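PDB 4R4X: pngf-ii from Elizabethkingia meningoseptica, which probably removes N-linked glycans from glycoproteins, acting as a peptide:N-glycosidase that hydrolyses the amide bond between the glycan and its asparagine. Local coordinates for residues 192-197 / 215-220; 198-203 / 211-216; 408-413 / 507-512. All coordinates share one frame; numbering follows the deposited sequence.

Contact 1 of 3, residues 192-197 / 215-220; sequences ENETIN and TIILKK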
# COMPACT_ATOMS: atom_id res chain seq x y z
N GLU A 192 1.72 14.69 -4.38
CA GLU A 192 1.03 15.19 -3.20
C GLU A 192 0.15 16.39 -3.57
O GLU A 192 0.65 17.38 -4.09
CB GLU A 192 2.04 15.61 -2.13
CG GLU A 192 1.38 16.04 -0.83
CD GLU A 192 2.34 16.07 0.36
OE1 GLU A 192 1.86 15.87 1.50
OE2 GLU A 192 3.56 16.26 0.15
N ASN A 193 -1.15 16.25 -3.33
CA ASN A 193 -2.14 17.24 -3.68
C ASN A 193 -1.93 17.86 -5.07
O ASN A 193 -1.90 19.06 -5.20
CB ASN A 193 -2.17 18.33 -2.59
CG ASN A 193 -2.45 17.76 -1.20
OD1 ASN A 193 -3.26 16.84 -1.03
ND2 ASN A 193 -1.78 18.29 -0.20
N GLU A 194 -1.83 17.02 -6.09
CA GLU A 194 -1.63 17.46 -7.47
C GLU A 194 -2.93 17.56 -8.22
O GLU A 194 -3.70 16.61 -8.26
CB GLU A 194 -0.76 16.48 -8.27
CG GLU A 194 0.74 16.66 -8.19
CD GLU A 194 1.25 18.08 -8.33
OE1 GLU A 194 2.07 18.45 -7.45
OE2 GLU A 194 0.87 18.80 -9.28
N THR A 195 -3.13 18.69 -8.88
CA THR A 195 -4.27 18.87 -9.76
C THR A 195 -4.20 18.03 -11.03
O THR A 195 -3.16 17.97 -11.69
CB THR A 195 -4.38 20.34 -10.15
OG1 THR A 195 -4.66 21.09 -8.97
CG2 THR A 195 -5.45 20.54 -11.19
N ILE A 196 -5.31 17.40 -11.35
CA ILE A 196 -5.54 16.76 -12.65
C ILE A 196 -6.83 17.39 -13.19
O ILE A 196 -7.88 17.29 -12.56
CB ILE A 196 -5.64 15.23 -12.55
CG1 ILE A 196 -4.35 14.65 -11.97
CG2 ILE A 196 -5.88 14.65 -13.96
CD1 ILE A 196 -4.29 13.14 -11.82
N ASN A 197 -6.73 18.09 -14.31
CA ASN A 197 -7.81 18.95 -14.83
C ASN A 197 -7.73 19.09 -16.36
O ASN A 197 -7.00 18.35 -17.01
CB ASN A 197 -7.82 20.33 -14.12
CG ASN A 197 -6.66 21.24 -14.53
OD1 ASN A 197 -6.73 22.47 -14.34
ND2 ASN A 197 -5.59 20.67 -15.06
N THR A 215 -4.75 16.40 -18.07
CA THR A 215 -5.39 15.15 -17.64
C THR A 215 -4.39 14.04 -17.30
O THR A 215 -4.77 13.02 -16.73
CB THR A 215 -6.37 14.65 -18.70
OG1 THR A 215 -5.69 14.44 -19.94
CG2 THR A 215 -7.50 15.63 -18.89
N ILE A 216 -3.12 14.25 -17.65
CA ILE A 216 -2.05 13.29 -17.37
C ILE A 216 -0.90 14.00 -16.67
O ILE A 216 -0.43 15.03 -17.16
CB ILE A 216 -1.49 12.69 -18.67
CG1 ILE A 216 -2.61 12.10 -19.54
CG2 ILE A 216 -0.44 11.64 -18.38
CD1 ILE A 216 -2.23 11.97 -21.01
N ILE A 217 -0.51 13.50 -15.50
CA ILE A 217 0.67 13.97 -14.80
C ILE A 217 1.70 12.83 -14.69
O ILE A 217 1.34 11.68 -14.39
CB ILE A 217 0.35 14.58 -13.41
CG1 ILE A 217 -0.35 13.57 -12.50
CG2 ILE A 217 -0.53 15.82 -13.57
CD1 ILE A 217 -0.74 14.14 -11.15
N LEU A 218 2.97 13.16 -14.87
CA LEU A 218 4.02 12.15 -15.00
C LEU A 218 5.32 12.61 -14.33
O LEU A 218 5.66 13.77 -14.42
CB LEU A 218 4.30 11.93 -16.49
CG LEU A 218 5.14 10.70 -16.84
CD1 LEU A 218 4.28 9.46 -16.72
CD2 LEU A 218 5.70 10.74 -18.25
N LYS A 219 6.03 11.70 -13.69
CA LYS A 219 7.37 12.02 -13.21
C LYS A 219 8.28 10.80 -13.26
O LYS A 219 7.82 9.67 -13.47
CB LYS A 219 7.35 12.62 -11.81
CG LYS A 219 6.87 11.72 -10.71
CD LYS A 219 7.33 12.16 -9.31
CE LYS A 219 7.04 13.61 -9.01
NZ LYS A 219 7.42 13.97 -7.61
N LYS A 220 9.57 11.05 -13.08
CA LYS A 220 10.54 9.98 -12.95
C LYS A 220 10.76 9.73 -11.46
O LYS A 220 10.91 10.69 -10.67
CB LYS A 220 11.87 10.36 -13.60
CG LYS A 220 11.86 10.45 -15.11
CD LYS A 220 13.26 10.53 -15.72
CE LYS A 220 14.04 11.71 -15.15
NZ LYS A 220 15.11 12.22 -16.07
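T215 and I217 meet N197, I196 and E194 where two antiparallel sheets pack together as a beta sandwich, consistent with the jelly-roll architecture of PNGase F relatives. Strand 186-196 and strand 216-222 belong to different sheets. The axes of the short pieces 194-196 and 216-220 come within 7.7 Å, with directions 140° apart. No hydrogen bond joins the two segments; the contact is made by side chains against one another and against backbone carbonyls.

T215, in the loop just before the strand, lies against N197 and I196. Its CG2 is 3.3 Å from the backbone O of N197, while its own carbonyl O is met by I196 CG2 at 3.4 Å. With chi1 of I196 at -59°, CG1 stands anti to the carbonyl carbon and runs to I217, while CG2 is anti to the backbone N. Next in sequence, I216 points to the other face of its sheet, where it touches F349 and F252 of neighbouring strands, and I217 turns back into the sandwich. Its CG1 sits between the backbone N and the carbonyl carbon (chi1 59°), which sends CD1 across to I196 CG1 at 3.7 Å, the two side chains running at about a right angle. The same I217 CD1 reaches E194 CB, also at 3.7 Å. The carboxylate of E194 is paired with R210, and E194 forms a G1 beta bulge with N193 opposite I360.

K219 points to the same side as I217, but its amine is taken by the carbonyl of V190; NZ remains 7.0 Å from E194 OE1.

Contact 2 of 3, residues 198-203 / 211-216; sequences FSDASK and FGNGTI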
# COMPACT_ATOMS: atom_id res chain seq x y z
N PHE A 198 -8.50 20.02 -16.92
CA PHE A 198 -8.48 20.23 -18.35
C PHE A 198 -8.38 21.73 -18.55
O PHE A 198 -9.34 22.45 -18.27
CB PHE A 198 -9.74 19.69 -19.00
CG PHE A 198 -9.72 19.79 -20.48
CD1 PHE A 198 -9.09 18.82 -21.24
CD2 PHE A 198 -10.29 20.89 -21.14
CE1 PHE A 198 -9.06 18.90 -22.63
CE2 PHE A 198 -10.26 20.98 -22.53
CZ PHE A 198 -9.63 19.98 -23.27
N SER A 199 -7.22 22.19 -18.99
CA SER A 199 -6.99 23.60 -19.13
C SER A 199 -5.88 23.88 -20.11
O SER A 199 -4.82 23.27 -20.03
CB SER A 199 -6.64 24.21 -17.76
OG SER A 199 -6.20 25.54 -17.91
N ASP A 200 -6.12 24.83 -21.02
CA ASP A 200 -5.15 25.17 -22.06
C ASP A 200 -3.90 25.79 -21.42
O ASP A 200 -2.84 25.80 -22.02
CB ASP A 200 -5.77 26.14 -23.11
CG ASP A 200 -6.72 25.44 -24.10
OD1 ASP A 200 -6.98 24.23 -23.97
OD2 ASP A 200 -7.23 26.12 -25.04
N ALA A 201 -4.05 26.30 -20.20
CA ALA A 201 -2.95 26.87 -19.44
C ALA A 201 -2.05 25.84 -18.76
O ALA A 201 -0.93 26.17 -18.39
CB ALA A 201 -3.52 27.81 -18.39
N SER A 202 -2.53 24.60 -18.57
CA SER A 202 -1.72 23.56 -17.94
C SER A 202 -0.39 23.39 -18.64
O SER A 202 -0.33 23.31 -19.86
CB SER A 202 -2.45 22.21 -17.94
OG SER A 202 -1.60 21.18 -17.45
N LYS A 203 0.70 23.33 -17.88
CA LYS A 203 2.00 23.04 -18.47
C LYS A 203 2.92 22.31 -17.51
O LYS A 203 2.71 22.32 -16.30
CB LYS A 203 2.66 24.32 -19.01
CG LYS A 203 2.54 25.53 -18.11
CD LYS A 203 2.82 26.83 -18.86
CE LYS A 203 4.30 27.02 -19.18
NZ LYS A 203 5.14 27.14 -17.95
N PHE A 211 0.52 16.28 -19.58
CA PHE A 211 0.10 16.07 -20.96
C PHE A 211 -1.42 16.03 -21.00
O PHE A 211 -2.08 16.09 -19.95
CB PHE A 211 0.68 14.76 -21.49
CG PHE A 211 2.18 14.65 -21.41
CD1 PHE A 211 3.00 15.14 -22.43
CD2 PHE A 211 2.78 14.08 -20.29
CE1 PHE A 211 4.37 15.03 -22.34
CE2 PHE A 211 4.14 13.97 -20.20
CZ PHE A 211 4.95 14.46 -21.22
N GLY A 212 -1.99 15.95 -22.20
CA GLY A 212 -3.44 15.84 -22.35
C GLY A 212 -4.17 17.03 -21.77
O GLY A 212 -5.25 16.89 -21.20
N ASN A 213 -3.56 18.21 -21.89
CA ASN A 213 -4.16 19.45 -21.44
C ASN A 213 -4.44 19.44 -19.93
O ASN A 213 -5.37 20.10 -19.47
CB ASN A 213 -5.45 19.71 -22.23
CG ASN A 213 -5.58 21.15 -22.70
OD1 ASN A 213 -4.63 21.73 -23.20
ND2 ASN A 213 -6.76 21.73 -22.54
N GLY A 214 -3.63 18.69 -19.18
CA GLY A 214 -3.71 18.60 -17.72
C GLY A 214 -4.26 17.26 -17.18
O GLY A 214 -4.25 17.03 -15.98
N THR A 215 -4.75 16.40 -18.07
CA THR A 215 -5.39 15.15 -17.64
C THR A 215 -4.39 14.04 -17.30
O THR A 215 -4.77 13.02 -16.73
CB THR A 215 -6.37 14.65 -18.70
OG1 THR A 215 -5.69 14.44 -19.94
CG2 THR A 215 -7.50 15.63 -18.89
N ILE A 216 -3.12 14.25 -17.65
CA ILE A 216 -2.05 13.29 -17.37
C ILE A 216 -0.90 14.00 -16.67
O ILE A 216 -0.43 15.03 -17.16
CB ILE A 216 -1.49 12.69 -18.67
CG1 ILE A 216 -2.61 12.10 -19.54
CG2 ILE A 216 -0.44 11.64 -18.38
CD1 ILE A 216 -2.23 11.97 -21.01
O HOH W 1 -2.21 22.52 -21.78
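The backbone N of S199 donates to the carbonyl O of N213 in a nearly straight bond (2.8 Å, 168° at the hydrogen), and F198 CA adds a CA-H...O contact of 3.3 Å to that same oxygen. Just beyond, a type I turn runs from S199 to S202, while S199 OG accepts from A201 N in an ST turn.

N213 carries most of the side-chain contact. Its ND2 stands 3.4 Å above the centre of the F198 ring, the amide plane inclined 63° to the ring. CG of F198 is anti to the backbone N (chi1 -175°), which brings one ring face under the amide. The same ND2 donates to D200 OD1 at 2.9 Å, with the acceptor close to the amide plane, which limits rotation of the group. A water 2.9 Å from N213 OD1 can donate to that atom and to S202 O, though it has more acceptors in reach than protons. OG of S202 lies 3.3 Å from G214 CA; the backbone of G214 is in a conformation that requires glycine.

Within 211-216, T215 OG1 donates to G212 O, and F211 and I216 pair through both backbone bonds. The arrangement is that of a beta-hairpin end with a classic beta bulge, T215 and I216 both facing F211.

Contact 3 of 3, residues 408-413 / 507-512; sequences VDFILT and GKHTIQ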
# COMPACT_ATOMS: atom_id res chain seq x y z
N VAL A 408 -2.15 -9.94 -30.75
CA VAL A 408 -0.75 -9.59 -30.56
C VAL A 408 0.13 -10.84 -30.71
O VAL A 408 -0.23 -11.90 -30.18
CB VAL A 408 -0.54 -8.98 -29.15
CG1 VAL A 408 0.82 -8.33 -29.01
CG2 VAL A 408 -1.64 -7.97 -28.84
N ASP A 409 1.26 -10.70 -31.39
CA ASP A 409 2.27 -11.74 -31.56
C ASP A 409 3.47 -11.26 -30.74
O ASP A 409 3.77 -10.08 -30.75
CB ASP A 409 2.63 -11.84 -33.07
CG ASP A 409 3.57 -12.98 -33.41
OD1 ASP A 409 3.52 -14.03 -32.74
OD2 ASP A 409 4.36 -12.86 -34.39
N PHE A 410 4.15 -12.18 -30.05
CA PHE A 410 5.37 -11.88 -29.29
C PHE A 410 6.29 -13.11 -29.27
O PHE A 410 5.86 -14.24 -29.55
CB PHE A 410 5.03 -11.46 -27.86
CG PHE A 410 4.19 -12.45 -27.12
CD1 PHE A 410 2.80 -12.41 -27.23
CD2 PHE A 410 4.77 -13.45 -26.35
CE1 PHE A 410 2.02 -13.32 -26.57
CE2 PHE A 410 3.98 -14.37 -25.70
CZ PHE A 410 2.60 -14.31 -25.81
N ILE A 411 7.54 -12.88 -28.92
CA ILE A 411 8.55 -13.95 -28.94
C ILE A 411 9.11 -14.16 -27.56
O ILE A 411 9.58 -13.21 -26.93
CB ILE A 411 9.69 -13.59 -29.91
CG1 ILE A 411 9.15 -13.42 -31.32
CG2 ILE A 411 10.76 -14.68 -29.89
CD1 ILE A 411 10.08 -12.66 -32.26
N LEU A 412 9.06 -15.39 -27.08
CA LEU A 412 9.70 -15.73 -25.81
C LEU A 412 11.05 -16.35 -26.10
O LEU A 412 11.14 -17.24 -26.96
CB LEU A 412 8.86 -16.74 -25.03
CG LEU A 412 7.48 -16.26 -24.60
CD1 LEU A 412 6.77 -17.42 -23.95
CD2 LEU A 412 7.59 -15.05 -23.67
N THR A 413 12.10 -15.91 -25.39
CA THR A 413 13.43 -16.49 -25.60
C THR A 413 13.72 -17.66 -24.68
O THR A 413 14.67 -18.39 -24.86
CB THR A 413 14.53 -15.41 -25.48
OG1 THR A 413 14.50 -14.83 -24.19
CG2 THR A 413 14.33 -14.34 -26.53
N GLY A 507 9.79 -19.32 -28.10
CA GLY A 507 9.36 -19.17 -29.49
C GLY A 507 8.17 -18.23 -29.60
O GLY A 507 7.86 -17.50 -28.66
N LYS A 508 7.52 -18.27 -30.75
CA LYS A 508 6.51 -17.29 -31.08
C LYS A 508 5.18 -17.70 -30.49
O LYS A 508 4.84 -18.87 -30.51
CB LYS A 508 6.36 -17.18 -32.60
CG LYS A 508 7.46 -16.36 -33.25
CD LYS A 508 6.96 -15.48 -34.40
CE LYS A 508 7.73 -14.16 -34.45
NZ LYS A 508 7.98 -13.67 -35.83
N HIS A 509 4.42 -16.72 -30.02
CA HIS A 509 3.08 -16.96 -29.51
C HIS A 509 2.18 -15.81 -29.90
O HIS A 509 2.65 -14.72 -30.24
CB HIS A 509 3.10 -17.12 -27.98
CG HIS A 509 3.81 -18.35 -27.52
ND1 HIS A 509 3.20 -19.59 -27.48
CD2 HIS A 509 5.08 -18.54 -27.09
CE1 HIS A 509 4.07 -20.49 -27.05
NE2 HIS A 509 5.21 -19.88 -26.81
N THR A 510 0.88 -16.06 -29.88
CA THR A 510 -0.11 -15.02 -30.09
C THR A 510 -1.15 -15.02 -28.98
O THR A 510 -1.54 -16.08 -28.45
CB THR A 510 -0.87 -15.20 -31.42
OG1 THR A 510 -1.62 -16.42 -31.37
CG2 THR A 510 0.10 -15.17 -32.60
N ILE A 511 -1.57 -13.84 -28.56
CA ILE A 511 -2.70 -13.77 -27.65
C ILE A 511 -3.73 -12.92 -28.35
O ILE A 511 -3.39 -11.97 -29.06
CB ILE A 511 -2.31 -13.21 -26.28
CG1 ILE A 511 -1.52 -14.26 -25.49
CG2 ILE A 511 -3.56 -12.83 -25.48
CD1 ILE A 511 -0.83 -13.74 -24.23
N GLN A 512 -5.00 -13.27 -28.18
CA GLN A 512 -6.08 -12.54 -28.80
C GLN A 512 -7.26 -12.33 -27.84
O GLN A 512 -7.58 -13.22 -27.07
CB GLN A 512 -6.56 -13.26 -30.04
CG GLN A 512 -7.68 -12.53 -30.77
CD GLN A 512 -8.07 -13.22 -32.05
OE1 GLN A 512 -8.38 -12.56 -33.05
NE2 GLN A 512 -8.07 -14.52 -32.02
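V408, F410 and L412 exchange backbone hydrogen bonds with I511, H509 and G507 in turn, giving three hydrogen-bonded antiparallel pairs; D409-T510 and I411-K508 are the non-hydrogen-bonded pairs between them. All six N-H groups of the hydrogen-bonded pairs are satisfied across the strands. The shortest bond, G507 N to L412 O, is 2.7 Å. The longest, F410 N to H509 O, is 3.0 Å. On its far side, T510 N donates to D447.

H509 O is heavily used. Besides F410 N it receives a CA-H contact from D409, and it stands 3.8 Å above the F410 ring, toward the rim. D409 OD1 also approaches H509 O, at 2.7 Å. Both are acceptors, so the approach is probably unfavourable, and the nearby lysine may offset it in part. D409 OD2 forms a long salt bridge of 4.0 Å with K508 NZ, while K508 CE lies 3.5 Å from I411 CG1.

Both imidazole nitrogens of H509 are engaged, NE2 by the carbonyl of N505 and ND1 by D447, which would suit a doubly protonated ring. H509 CD2 touches L412 CD1 at 3.7 Å.

CG of F410 sits between the backbone N and the carbonyl carbon (chi1 54°), placing the ring edge on I511 CG1. V408, F410 and L412 continue onto F383, V382, F378 and L534 of the facing sheet: the beta-sandwich packing of a jelly-roll domain.

How the contacts relate
Contacts 1 and 2 form one continuous unit: their centres are about 10 Å apart, they share T215 and I216, and N197 N probably donates to G214 O, a 3.2 Å link that carries the end of strand 186-196 into the hairpin loop. Contact 1 packs sheet on sheet through side chains, and contact 2 ties loops together. Contact 3 is a regular antiparallel strand pair at a sheet edge, in the C-terminal PNGase F-like part, the other two being in the N-terminal one; its centre is about 34 Å from that of contact 1 and 37 Å from that of contact 2. None includes the zinc ligands E52 and D159, or H542 and H545 of the C-terminal histidine run, probably a tag.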